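Local coordinates for protein KLLA0C04147p (Kluyveromyces lactis, PDB 5H2D) that binds ergosterol through its OSBP-related lipid-binding domain, the domain described here, and probably transfers sterols between membranes, at residues D79-A90 and T156-F164; A89-L99 and I190-Y201. All blocks are in the same frame, centred on the assembly; numbering follows the deposited sequence.

Interaction 1. Residues D79-A90 and T156-F164; sequences DLEYADLLNQAA and TESPKWDFF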
loop_
_atom_site.group_PDB
_atom_site.type_symbol
_atom_site.label_atom_id
_atom_site.label_comp_id
_atom_site.label_asym_id
_atom_site.label_seq_id
_atom_site.Cartn_x
_atom_site.Cartn_y
_atom_site.Cartn_z
ATOM N N ASP A 79 2.126 -1.029 1.742
ATOM C CA ASP A 79 1.384 -2.198 2.220
ATOM C C ASP A 79 2.321 -3.354 2.519
ATOM O O ASP A 79 2.012 -4.217 3.354
ATOM C CB ASP A 79 0.380 -2.712 1.179
ATOM C CG ASP A 79 -0.844 -1.846 1.004
ATOM O OD1 ASP A 79 -1.127 -0.954 1.840
ATOM O OD2 ASP A 79 -1.532 -2.090 -0.023
ATOM N N LEU A 80 3.458 -3.396 1.836
ATOM C CA LEU A 80 4.343 -4.556 1.870
ATOM C C LEU A 80 5.424 -4.473 2.935
ATOM O O LEU A 80 6.263 -5.381 3.004
ATOM C CB LEU A 80 5.002 -4.728 0.497
ATOM C CG LEU A 80 4.003 -4.891 -0.647
ATOM C CD1 LEU A 80 4.741 -5.108 -1.953
ATOM C CD2 LEU A 80 3.043 -6.049 -0.345
ATOM N N GLU A 81 5.440 -3.420 3.763
ATOM C CA GLU A 81 6.563 -3.230 4.677
ATOM C C GLU A 81 6.773 -4.452 5.566
ATOM O O GLU A 81 7.915 -4.849 5.825
ATOM C CB GLU A 81 6.354 -1.983 5.542
ATOM C CG GLU A 81 7.506 -1.739 6.498
ATOM C CD GLU A 81 7.403 -0.401 7.236
ATOM O OE1 GLU A 81 6.476 0.389 6.952
ATOM O OE2 GLU A 81 8.248 -0.135 8.115
ATOM N N TYR A 82 5.689 -5.057 6.041
ATOM C CA TYR A 82 5.771 -6.211 6.940
ATOM C C TYR A 82 5.241 -7.476 6.271
ATOM O O TYR A 82 4.558 -8.288 6.895
ATOM C CB TYR A 82 5.017 -5.925 8.236
ATOM C CG TYR A 82 5.512 -4.673 8.941
ATOM C CD1 TYR A 82 6.577 -4.728 9.840
ATOM C CD2 TYR A 82 4.916 -3.435 8.712
ATOM C CE1 TYR A 82 7.043 -3.590 10.494
ATOM C CE2 TYR A 82 5.367 -2.293 9.367
ATOM C CZ TYR A 82 6.435 -2.366 10.240
ATOM O OH TYR A 82 6.869 -1.223 10.877
ATOM N N ALA A 83 5.544 -7.647 4.985
ATOM C CA ALA A 83 5.057 -8.782 4.215
ATOM C C ALA A 83 5.581 -10.125 4.724
ATOM O O ALA A 83 5.021 -11.156 4.337
ATOM C CB ALA A 83 5.424 -8.605 2.739
ATOM N N ASP A 84 6.628 -10.139 5.563
ATOM C CA ASP A 84 7.042 -11.386 6.213
ATOM C C ASP A 84 5.864 -12.066 6.893
ATOM O O ASP A 84 5.835 -13.299 7.012
ATOM C CB ASP A 84 8.147 -11.119 7.243
ATOM C CG ASP A 84 9.515 -10.880 6.605
ATOM O OD1 ASP A 84 9.644 -11.053 5.381
ATOM O OD2 ASP A 84 10.471 -10.523 7.336
ATOM N N LEU A 85 4.890 -11.279 7.365
ATOM C CA LEU A 85 3.716 -11.852 8.021
ATOM C C LEU A 85 2.981 -12.823 7.114
ATOM O O LEU A 85 2.330 -13.756 7.605
ATOM C CB LEU A 85 2.761 -10.744 8.477
ATOM C CG LEU A 85 3.265 -9.915 9.651
ATOM C CD1 LEU A 85 2.444 -8.649 9.828
ATOM C CD2 LEU A 85 3.236 -10.743 10.925
ATOM N N LEU A 86 3.051 -12.610 5.797
ATOM C CA LEU A 86 2.307 -13.449 4.872
ATOM C C LEU A 86 2.989 -14.794 4.656
ATOM O O LEU A 86 2.300 -15.796 4.439
ATOM C CB LEU A 86 2.102 -12.710 3.549
ATOM C CG LEU A 86 1.260 -11.438 3.702
ATOM C CD1 LEU A 86 1.072 -10.819 2.334
ATOM C CD2 LEU A 86 -0.076 -11.751 4.344
ATOM N N ASN A 87 4.323 -14.835 4.716
ATOM C CA ASN A 87 5.022 -16.117 4.685
ATOM C C ASN A 87 4.807 -16.877 5.979
ATOM O O ASN A 87 4.644 -18.104 5.965
ATOM C CB ASN A 87 6.504 -15.897 4.432
ATOM C CG ASN A 87 6.765 -15.423 3.040
ATOM O OD1 ASN A 87 6.137 -15.906 2.092
ATOM N ND2 ASN A 87 7.662 -14.453 2.897
ATOM N N GLN A 88 4.807 -16.169 7.109
ATOM C CA GLN A 88 4.406 -16.804 8.358
ATOM C C GLN A 88 3.008 -17.393 8.228
ATOM O O GLN A 88 2.771 -18.550 8.587
ATOM C CB GLN A 88 4.469 -15.800 9.508
ATOM C CG GLN A 88 5.868 -15.355 9.884
ATOM C CD GLN A 88 5.872 -14.558 11.166
ATOM O OE1 GLN A 88 5.216 -13.530 11.264
ATOM N NE2 GLN A 88 6.592 -15.048 12.171
ATOM N N ALA A 89 2.066 -16.615 7.690
ATOM C CA ALA A 89 0.706 -17.107 7.505
ATOM C C ALA A 89 0.693 -18.402 6.695
ATOM O O ALA A 89 0.007 -19.367 7.052
ATOM C CB ALA A 89 -0.152 -16.038 6.820
ATOM N N ALA A 90 1.461 -18.440 5.599
ATOM C CA ALA A 90 1.469 -19.619 4.742
ATOM C C ALA A 90 1.946 -20.860 5.482
ATOM O O ALA A 90 1.616 -21.979 5.069
ATOM C CB ALA A 90 2.354 -19.382 3.514
ATOM N N THR A 156 1.061 -7.848 -6.902
ATOM C CA THR A 156 2.220 -8.317 -6.152
ATOM C C THR A 156 2.232 -9.840 -6.162
ATOM O O THR A 156 1.185 -10.472 -5.986
ATOM C CB THR A 156 2.201 -7.828 -4.698
ATOM O OG1 THR A 156 1.925 -6.416 -4.666
ATOM C CG2 THR A 156 3.547 -8.055 -4.045
ATOM N N GLU A 157 3.409 -10.428 -6.368
ATOM C CA GLU A 157 3.519 -11.878 -6.461
ATOM C C GLU A 157 4.742 -12.380 -5.711
ATOM O O GLU A 157 5.797 -11.745 -5.719
ATOM C CB GLU A 157 3.584 -12.322 -7.920
ATOM C CG GLU A 157 2.374 -11.922 -8.732
ATOM C CD GLU A 157 2.649 -12.034 -10.207
ATOM O OE1 GLU A 157 3.162 -11.053 -10.790
ATOM O OE2 GLU A 157 2.386 -13.118 -10.774
ATOM N N SER A 158 4.601 -13.549 -5.090
ATOM C CA SER A 158 5.629 -14.171 -4.275
ATOM C C SER A 158 5.394 -15.664 -4.343
ATOM O O SER A 158 4.301 -16.100 -4.740
ATOM C CB SER A 158 5.546 -13.684 -2.815
ATOM O OG SER A 158 6.749 -13.867 -2.091
ATOM N N PRO A 159 6.378 -16.497 -3.989
ATOM C CA PRO A 159 6.140 -17.946 -4.075
ATOM C C PRO A 159 4.948 -18.421 -3.252
ATOM O O PRO A 159 4.197 -19.291 -3.712
ATOM C CB PRO A 159 7.460 -18.549 -3.581
ATOM C CG PRO A 159 8.487 -17.557 -3.976
ATOM C CD PRO A 159 7.804 -16.196 -3.744
ATOM N N LYS A 160 4.719 -17.850 -2.067
ATOM C CA LYS A 160 3.681 -18.349 -1.174
ATOM C C LYS A 160 2.427 -17.482 -1.133
ATOM O O LYS A 160 1.445 -17.873 -0.497
ATOM C CB LYS A 160 4.232 -18.493 0.247
ATOM C CG LYS A 160 5.463 -19.391 0.348
ATOM C CD LYS A 160 5.804 -19.704 1.801
ATOM C CE LYS A 160 7.049 -20.580 1.882
ATOM N NZ LYS A 160 6.919 -21.631 2.928
ATOM N N TRP A 161 2.423 -16.319 -1.784
ATOM C CA TRP A 161 1.267 -15.435 -1.679
ATOM C C TRP A 161 1.291 -14.423 -2.818
ATOM O O TRP A 161 2.358 -14.060 -3.320
ATOM C CB TRP A 161 1.229 -14.693 -0.331
ATOM C CG TRP A 161 2.510 -13.956 -0.001
ATOM C CD1 TRP A 161 3.556 -14.424 0.740
ATOM C CD2 TRP A 161 2.869 -12.621 -0.396
ATOM N NE1 TRP A 161 4.547 -13.475 0.829
ATOM C CE2 TRP A 161 4.150 -12.358 0.137
ATOM C CE3 TRP A 161 2.233 -11.630 -1.147
ATOM C CZ2 TRP A 161 4.808 -11.140 -0.061
ATOM C CZ3 TRP A 161 2.889 -10.418 -1.341
ATOM C CH2 TRP A 161 4.165 -10.189 -0.808
ATOM N N ASP A 162 0.101 -13.994 -3.223
ATOM C CA ASP A 162 -0.079 -12.865 -4.125
ATOM C C ASP A 162 -0.913 -11.810 -3.415
ATOM O O ASP A 162 -1.622 -12.097 -2.446
ATOM C CB ASP A 162 -0.782 -13.275 -5.424
ATOM C CG ASP A 162 -0.095 -14.423 -6.125
ATOM O OD1 ASP A 162 1.154 -14.440 -6.177
ATOM O OD2 ASP A 162 -0.827 -15.322 -6.600
ATOM N N PHE A 163 -0.837 -10.575 -3.908
ATOM C CA PHE A 163 -1.583 -9.470 -3.306
ATOM C C PHE A 163 -1.843 -8.441 -4.392
ATOM O O PHE A 163 -0.896 -7.881 -4.949
ATOM C CB PHE A 163 -0.809 -8.839 -2.144
ATOM C CG PHE A 163 -1.553 -7.737 -1.425
ATOM C CD1 PHE A 163 -2.871 -7.911 -1.005
ATOM C CD2 PHE A 163 -0.907 -6.550 -1.100
ATOM C CE1 PHE A 163 -3.544 -6.894 -0.310
ATOM C CE2 PHE A 163 -1.572 -5.551 -0.405
ATOM C CZ PHE A 163 -2.889 -5.721 -0.018
ATOM N N PHE A 164 -3.110 -8.160 -4.675
ATOM C CA PHE A 164 -3.413 -7.173 -5.704
ATOM C C PHE A 164 -4.708 -6.458 -5.361
ATOM O O PHE A 164 -5.532 -6.950 -4.584
ATOM C CB PHE A 164 -3.488 -7.809 -7.107
ATOM C CG PHE A 164 -4.619 -8.807 -7.295
ATOM C CD1 PHE A 164 -5.881 -8.381 -7.689
ATOM C CD2 PHE A 164 -4.391 -10.171 -7.147
ATOM C CE1 PHE A 164 -6.917 -9.307 -7.897
ATOM C CE2 PHE A 164 -5.429 -11.096 -7.358
ATOM C CZ PHE A 164 -6.672 -10.654 -7.732
HETATM O O HOH W 1 6.464 -16.113 -0.558
HETATM O O HOH W 2 7.692 -12.747 0.339
HETATM O O HOH W 3 6.589 -20.014 5.250
#

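Interaction 2. Residues A89-L99 and I190-Y201; sequences AASFEDSTLRL and IRPDSNGKEELY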
loop_
_atom_site.group_PDB
_atom_site.type_symbol
_atom_site.label_atom_id
_atom_site.label_comp_id
_atom_site.label_asym_id
_atom_site.label_seq_id
_atom_site.Cartn_x
_atom_site.Cartn_y
_atom_site.Cartn_z
ATOM N N ALA A 89 2.066 -16.615 7.690
ATOM C CA ALA A 89 0.706 -17.107 7.505
ATOM C C ALA A 89 0.693 -18.402 6.695
ATOM O O ALA A 89 0.007 -19.367 7.052
ATOM C CB ALA A 89 -0.152 -16.038 6.820
ATOM N N ALA A 90 1.461 -18.440 5.599
ATOM C CA ALA A 90 1.469 -19.619 4.742
ATOM C C ALA A 90 1.946 -20.860 5.482
ATOM O O ALA A 90 1.616 -21.979 5.069
ATOM C CB ALA A 90 2.354 -19.382 3.514
ATOM N N SER A 91 2.697 -20.687 6.567
ATOM C CA SER A 91 3.317 -21.817 7.252
ATOM C C SER A 91 2.387 -22.521 8.235
ATOM O O SER A 91 2.739 -23.602 8.727
ATOM C CB SER A 91 4.574 -21.345 7.986
ATOM O OG SER A 91 4.236 -20.624 9.156
ATOM N N PHE A 92 1.216 -21.963 8.527
ATOM C CA PHE A 92 0.324 -22.520 9.539
ATOM C C PHE A 92 -0.712 -23.438 8.895
ATOM O O PHE A 92 -1.388 -23.054 7.938
ATOM C CB PHE A 92 -0.358 -21.393 10.325
ATOM C CG PHE A 92 0.616 -20.468 11.006
ATOM C CD1 PHE A 92 1.638 -20.980 11.788
ATOM C CD2 PHE A 92 0.534 -19.092 10.841
ATOM C CE1 PHE A 92 2.553 -20.141 12.404
ATOM C CE2 PHE A 92 1.448 -18.247 11.459
ATOM C CZ PHE A 92 2.457 -18.768 12.236
ATOM N N GLU A 93 -0.832 -24.662 9.422
ATOM C CA GLU A 93 -1.790 -25.602 8.849
ATOM C C GLU A 93 -3.227 -25.197 9.148
ATOM O O GLU A 93 -4.139 -25.507 8.376
ATOM C CB GLU A 93 -1.503 -27.013 9.365
ATOM C CG GLU A 93 -1.497 -27.130 10.877
ATOM C CD GLU A 93 -2.893 -27.244 11.450
ATOM O OE1 GLU A 93 -3.813 -27.603 10.684
ATOM O OE2 GLU A 93 -3.075 -26.969 12.660
ATOM N N ASP A 94 -3.441 -24.482 10.243
ATOM C CA ASP A 94 -4.769 -24.076 10.680
ATOM C C ASP A 94 -5.217 -22.842 9.898
ATOM O O ASP A 94 -4.584 -21.786 9.989
ATOM C CB ASP A 94 -4.700 -23.802 12.184
ATOM C CG ASP A 94 -5.977 -23.232 12.760
ATOM O OD1 ASP A 94 -6.988 -23.081 12.047
ATOM O OD2 ASP A 94 -5.962 -22.948 13.983
ATOM N N SER A 95 -6.311 -22.960 9.141
ATOM C CA SER A 95 -6.719 -21.847 8.284
ATOM C C SER A 95 -7.084 -20.605 9.088
ATOM O O SER A 95 -6.879 -19.483 8.609
ATOM C CB SER A 95 -7.887 -22.257 7.385
ATOM O OG SER A 95 -9.051 -22.559 8.137
ATOM N N THR A 96 -7.626 -20.775 10.305
ATOM C CA THR A 96 -7.995 -19.605 11.103
ATOM C C THR A 96 -6.767 -18.865 11.614
ATOM O O THR A 96 -6.826 -17.646 11.816
ATOM C CB THR A 96 -8.896 -19.999 12.278
ATOM O OG1 THR A 96 -8.154 -20.768 13.238
ATOM C CG2 THR A 96 -10.088 -20.796 11.782
ATOM N N LEU A 97 -5.660 -19.579 11.838
ATOM C CA LEU A 97 -4.400 -18.945 12.211
ATOM C C LEU A 97 -3.741 -18.275 11.010
ATOM O O LEU A 97 -3.136 -17.205 11.154
ATOM C CB LEU A 97 -3.462 -19.975 12.852
ATOM C CG LEU A 97 -2.079 -19.518 13.336
ATOM C CD1 LEU A 97 -2.187 -18.399 14.359
ATOM C CD2 LEU A 97 -1.279 -20.685 13.914
ATOM N N ARG A 98 -3.865 -18.864 9.822
ATOM C CA ARG A 98 -3.479 -18.122 8.625
ATOM C C ARG A 98 -4.245 -16.807 8.547
ATOM O O ARG A 98 -3.659 -15.753 8.268
ATOM C CB ARG A 98 -3.716 -18.963 7.370
ATOM C CG ARG A 98 -2.940 -20.269 7.367
ATOM C CD ARG A 98 -2.709 -20.815 5.959
ATOM N NE ARG A 98 -3.938 -21.314 5.341
ATOM C CZ ARG A 98 -4.410 -22.546 5.524
ATOM N NH1 ARG A 98 -5.535 -22.927 4.932
ATOM N NH2 ARG A 98 -3.759 -23.385 6.317
ATOM N N LEU A 99 -5.553 -16.845 8.808
ATOM C CA LEU A 99 -6.354 -15.627 8.745
ATOM C C LEU A 99 -5.908 -14.611 9.793
ATOM O O LEU A 99 -5.881 -13.408 9.522
ATOM C CB LEU A 99 -7.839 -15.957 8.905
ATOM C CG LEU A 99 -8.810 -14.781 8.851
ATOM C CD1 LEU A 99 -8.509 -13.859 7.651
ATOM C CD2 LEU A 99 -10.266 -15.228 8.818
ATOM N N ILE A 190 -3.155 -16.928 -0.626
ATOM C CA ILE A 190 -2.154 -17.685 0.117
ATOM C C ILE A 190 -2.064 -19.072 -0.500
ATOM O O ILE A 190 -3.093 -19.686 -0.791
ATOM C CB ILE A 190 -2.488 -17.788 1.615
ATOM C CG1 ILE A 190 -2.430 -16.416 2.299
ATOM C CG2 ILE A 190 -1.523 -18.768 2.290
ATOM C CD1 ILE A 190 -1.020 -15.883 2.500
ATOM N N ARG A 191 -0.834 -19.542 -0.717
ATOM C CA ARG A 191 -0.556 -20.934 -1.075
ATOM C C ARG A 191 0.020 -21.632 0.154
ATOM O O ARG A 191 1.231 -21.547 0.400
ATOM C CB ARG A 191 0.423 -21.007 -2.252
ATOM C CG ARG A 191 -0.217 -20.697 -3.602
ATOM C CD ARG A 191 0.812 -20.551 -4.713
ATOM N NE ARG A 191 1.493 -19.260 -4.675
ATOM C CZ ARG A 191 0.963 -18.120 -5.126
ATOM N NH1 ARG A 191 -0.262 -18.097 -5.637
ATOM N NH2 ARG A 191 1.663 -16.996 -5.054
ATOM N N PRO A 192 -0.796 -22.338 0.942
ATOM C CA PRO A 192 -0.330 -22.816 2.251
ATOM C C PRO A 192 0.711 -23.916 2.132
ATOM O O PRO A 192 0.706 -24.712 1.190
ATOM C CB PRO A 192 -1.609 -23.349 2.908
ATOM C CG PRO A 192 -2.743 -22.752 2.119
ATOM C CD PRO A 192 -2.221 -22.626 0.724
ATOM N N ASP A 193 1.600 -23.964 3.128
ATOM C CA ASP A 193 2.613 -25.012 3.161
ATOM C C ASP A 193 1.980 -26.391 3.274
ATOM O O ASP A 193 2.560 -27.377 2.807
ATOM C CB ASP A 193 3.582 -24.790 4.327
ATOM C CG ASP A 193 4.532 -23.634 4.090
ATOM O OD1 ASP A 193 4.587 -23.125 2.952
ATOM O OD2 ASP A 193 5.236 -23.243 5.042
ATOM N N SER A 194 0.800 -26.479 3.879
ATOM C CA SER A 194 0.131 -27.760 4.048
ATOM C C SER A 194 -1.319 -27.520 4.433
ATOM O O SER A 194 -1.688 -26.444 4.918
ATOM C CB SER A 194 0.824 -28.613 5.114
ATOM O OG SER A 194 0.552 -28.103 6.409
ATOM N N ASN A 195 -2.136 -28.553 4.223
ATOM C CA ASN A 195 -3.526 -28.573 4.668
ATOM C C ASN A 195 -4.301 -27.377 4.114
ATOM O O ASN A 195 -4.823 -26.538 4.854
ATOM C CB ASN A 195 -3.613 -28.617 6.196
ATOM C CG ASN A 195 -5.022 -28.876 6.683
ATOM O OD1 ASN A 195 -5.720 -29.749 6.158
ATOM N ND2 ASN A 195 -5.463 -28.106 7.672
ATOM N N GLY A 196 -4.373 -27.315 2.792
ATOM C CA GLY A 196 -5.183 -26.304 2.149
ATOM C C GLY A 196 -4.774 -26.042 0.717
ATOM O O GLY A 196 -3.582 -25.929 0.408
ATOM N N LYS A 197 -5.762 -25.988 -0.169
ATOM C CA LYS A 197 -5.531 -25.529 -1.526
ATOM C C LYS A 197 -5.293 -24.022 -1.509
ATOM O O LYS A 197 -5.555 -23.344 -0.513
ATOM C CB LYS A 197 -6.728 -25.866 -2.414
ATOM C CG LYS A 197 -8.044 -25.897 -1.640
ATOM C CD LYS A 197 -9.233 -25.374 -2.444
ATOM C CE LYS A 197 -10.478 -25.337 -1.571
ATOM N NZ LYS A 197 -11.606 -24.596 -2.199
ATOM N N GLU A 198 -4.776 -23.506 -2.621
ATOM C CA GLU A 198 -4.661 -22.058 -2.779
ATOM C C GLU A 198 -5.974 -21.394 -2.384
ATOM O O GLU A 198 -7.055 -21.840 -2.780
ATOM C CB GLU A 198 -4.295 -21.729 -4.227
ATOM C CG GLU A 198 -4.052 -20.257 -4.513
ATOM C CD GLU A 198 -3.554 -20.029 -5.931
ATOM O OE1 GLU A 198 -2.324 -19.993 -6.133
ATOM O OE2 GLU A 198 -4.391 -19.902 -6.849
ATOM N N GLU A 199 -5.884 -20.329 -1.581
ATOM C CA GLU A 199 -7.063 -19.700 -1.000
ATOM C C GLU A 199 -7.015 -18.188 -1.200
ATOM O O GLU A 199 -5.939 -17.590 -1.256
ATOM C CB GLU A 199 -7.183 -20.022 0.501
ATOM C CG GLU A 199 -5.993 -19.550 1.310
ATOM C CD GLU A 199 -6.003 -20.059 2.728
ATOM O OE1 GLU A 199 -5.138 -19.620 3.514
ATOM O OE2 GLU A 199 -6.862 -20.912 3.042
ATOM N N LEU A 200 -8.196 -17.583 -1.292
ATOM C CA LEU A 200 -8.343 -16.156 -1.565
ATOM C C LEU A 200 -8.988 -15.446 -0.386
ATOM O O LEU A 200 -10.094 -15.807 0.028
ATOM C CB LEU A 200 -9.196 -15.922 -2.810
ATOM C CG LEU A 200 -9.568 -14.464 -3.093
ATOM C CD1 LEU A 200 -8.310 -13.663 -3.427
ATOM C CD2 LEU A 200 -10.589 -14.367 -4.221
ATOM N N TYR A 201 -8.323 -14.403 0.114
ATOM C CA TYR A 201 -8.892 -13.482 1.087
ATOM C C TYR A 201 -9.205 -12.161 0.391
ATOM O O TYR A 201 -8.437 -11.717 -0.466
ATOM C CB TYR A 201 -7.915 -13.229 2.236
ATOM C CG TYR A 201 -7.465 -14.459 3.002
ATOM C CD1 TYR A 201 -6.420 -15.262 2.542
ATOM C CD2 TYR A 201 -8.062 -14.789 4.208
ATOM C CE1 TYR A 201 -6.006 -16.371 3.263
ATOM C CE2 TYR A 201 -7.664 -15.897 4.925
ATOM C CZ TYR A 201 -6.636 -16.682 4.454
ATOM O OH TYR A 201 -6.236 -17.788 5.187
HETATM O O HOH W 4 0.234 -24.380 5.844
HETATM O O HOH W 5 1.956 -26.179 7.571
HETATM O O HOH W 6 -8.933 -18.566 6.720
#

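Interaction 1. Residues D79-A90 and T156-F164
The indole of Trp-161 lies between Leu-86 of helix 84-90 and Ser-158 of its own turn. Leu-86 CB sits over one face, 3.6 Å from the centroid of the five-membered ring and only 11° off its normal, a CH-pi contact; Leu-86 CD1 continues over the same face toward the six-membered ring, and Ser-158 CB backs the opposite face. Trp-161 CG stands between its backbone N and carbonyl carbon (chi1 53°), which turns the ring toward helix 84-90.

Apolar contacts extend this packing. Ala-83 CB approaches Trp-161 CZ2 obliquely at 3.8 Å. Leu-80 divides its methyls: CD1 meets Thr-156 CG2 tip to tip, while CD2 reaches Phe-163 CD2 at 4.1 Å. Ala-90 CB rests on the aliphatic part of Lys-160.

Polar links run mainly through water. Asn-87 OD1 lies at the indole edge and takes a bond from water 1 (2.7 Å), which also accepts from Lys-160 N and joins Ser-158 OG. Water 2 accepts from Asn-87 ND2 and also meets Ser-158 OG. Water 3 connects Asn-87 O to Lys-160 NZ, whose salt bridge is with Asp-193.

At the other end, Asp-79 OD2 touches the edge of Phe-163 at CE2 (3.5 Å) and forms a salt bridge with Lys-205. Asp-79 also touches the bound ergosterol, so this helix-on-hairpin packing, with strands 151-157 and 161-173 antiparallel, reaches from the wall of the OSBP-type beta-barrel to its sterol pocket.

Interaction 2. Residues A89-L99 and I190-Y201
Arg-98 grips Glu-199 side-on with two nitrogens: NE donates to OE1 (2.8 Å) and NH1 to OE2 (3.1 Å), both bonds nearly straight. Both acceptors lie in the guanidinium plane, but the carboxylate is turned 39° from it. Glu-199 OE1 accepts a second hydrogen bond from Tyr-201 OH at 2.7 Å, on the opposite face of the carboxylate from Arg-98 NE, so two donors hold this buried oxygen. The bend of Arg-98 at chi3 (-71°) brings its third nitrogen back to its own segment, where NH2 donates to Phe-92 O in the carbonyl plane, with a weak bond to Glu-93 O. Pro-192 CG covers one face of the guanidinium and Ser-95 CA the other, fixing the flat group between them.

Backbone acceptors of the turn after helix 84-90 are also met. Asp-193 N gives Ala-90 O a nearly straight bond (2.8 Å, 175°), and water 4, which accepts from Ser-194 N, probably donates to the same oxygen. Asn-195 ND2 reaches Glu-93 O at 3.0 Å from above the carbonyl plane. Water 5 joins Ser-91 O to Ser-194 OG; water 6 donates to both Ser-95 O and Tyr-201 OH. The carboxylate of Asp-193 lies against Ser-91 CA, and its OD1 is held by Gln-9 and Lys-160.

Apolar contacts accompany these bonds: Leu-99 CD1 meets Tyr-201 CE2 at 3.5 Å, and Ile-190 CG2 faces Ala-90.

Asp-94 N-caps helix 95-108, its OD1 accepting from Thr-96 N. The Arg-98–Glu-199 salt bridge ties the first turn of this helix to strand 199-203 in the barrel wall of the OSBP-type domain, while Pro-192 to Asn-195, in the connection from antiparallel strand 178-190, pack on the turn before it.

Overall arrangement
Interactions 1 and 2 are neighbours, their centres about 12 Å apart on the same side of the chain's centre. They share Ala-89 and Ala-90 at the end of helix 84-90, and their segments alternate along the chain: 79-90 and 89-99 come first, then 156-164 and 190-201. Both join the helical region to successive antiparallel strands of the barrel wall. They also touch directly, through a probable hydrogen bond from Arg-191 NH2 to Ser-158 O and the packing of Trp-161 CB against Ile-190 CD1. Interaction 1 reaches the ergosterol pocket at Asp-79, whereas interaction 2 lies farther out, so together they lead from the sterol site toward the protein surface.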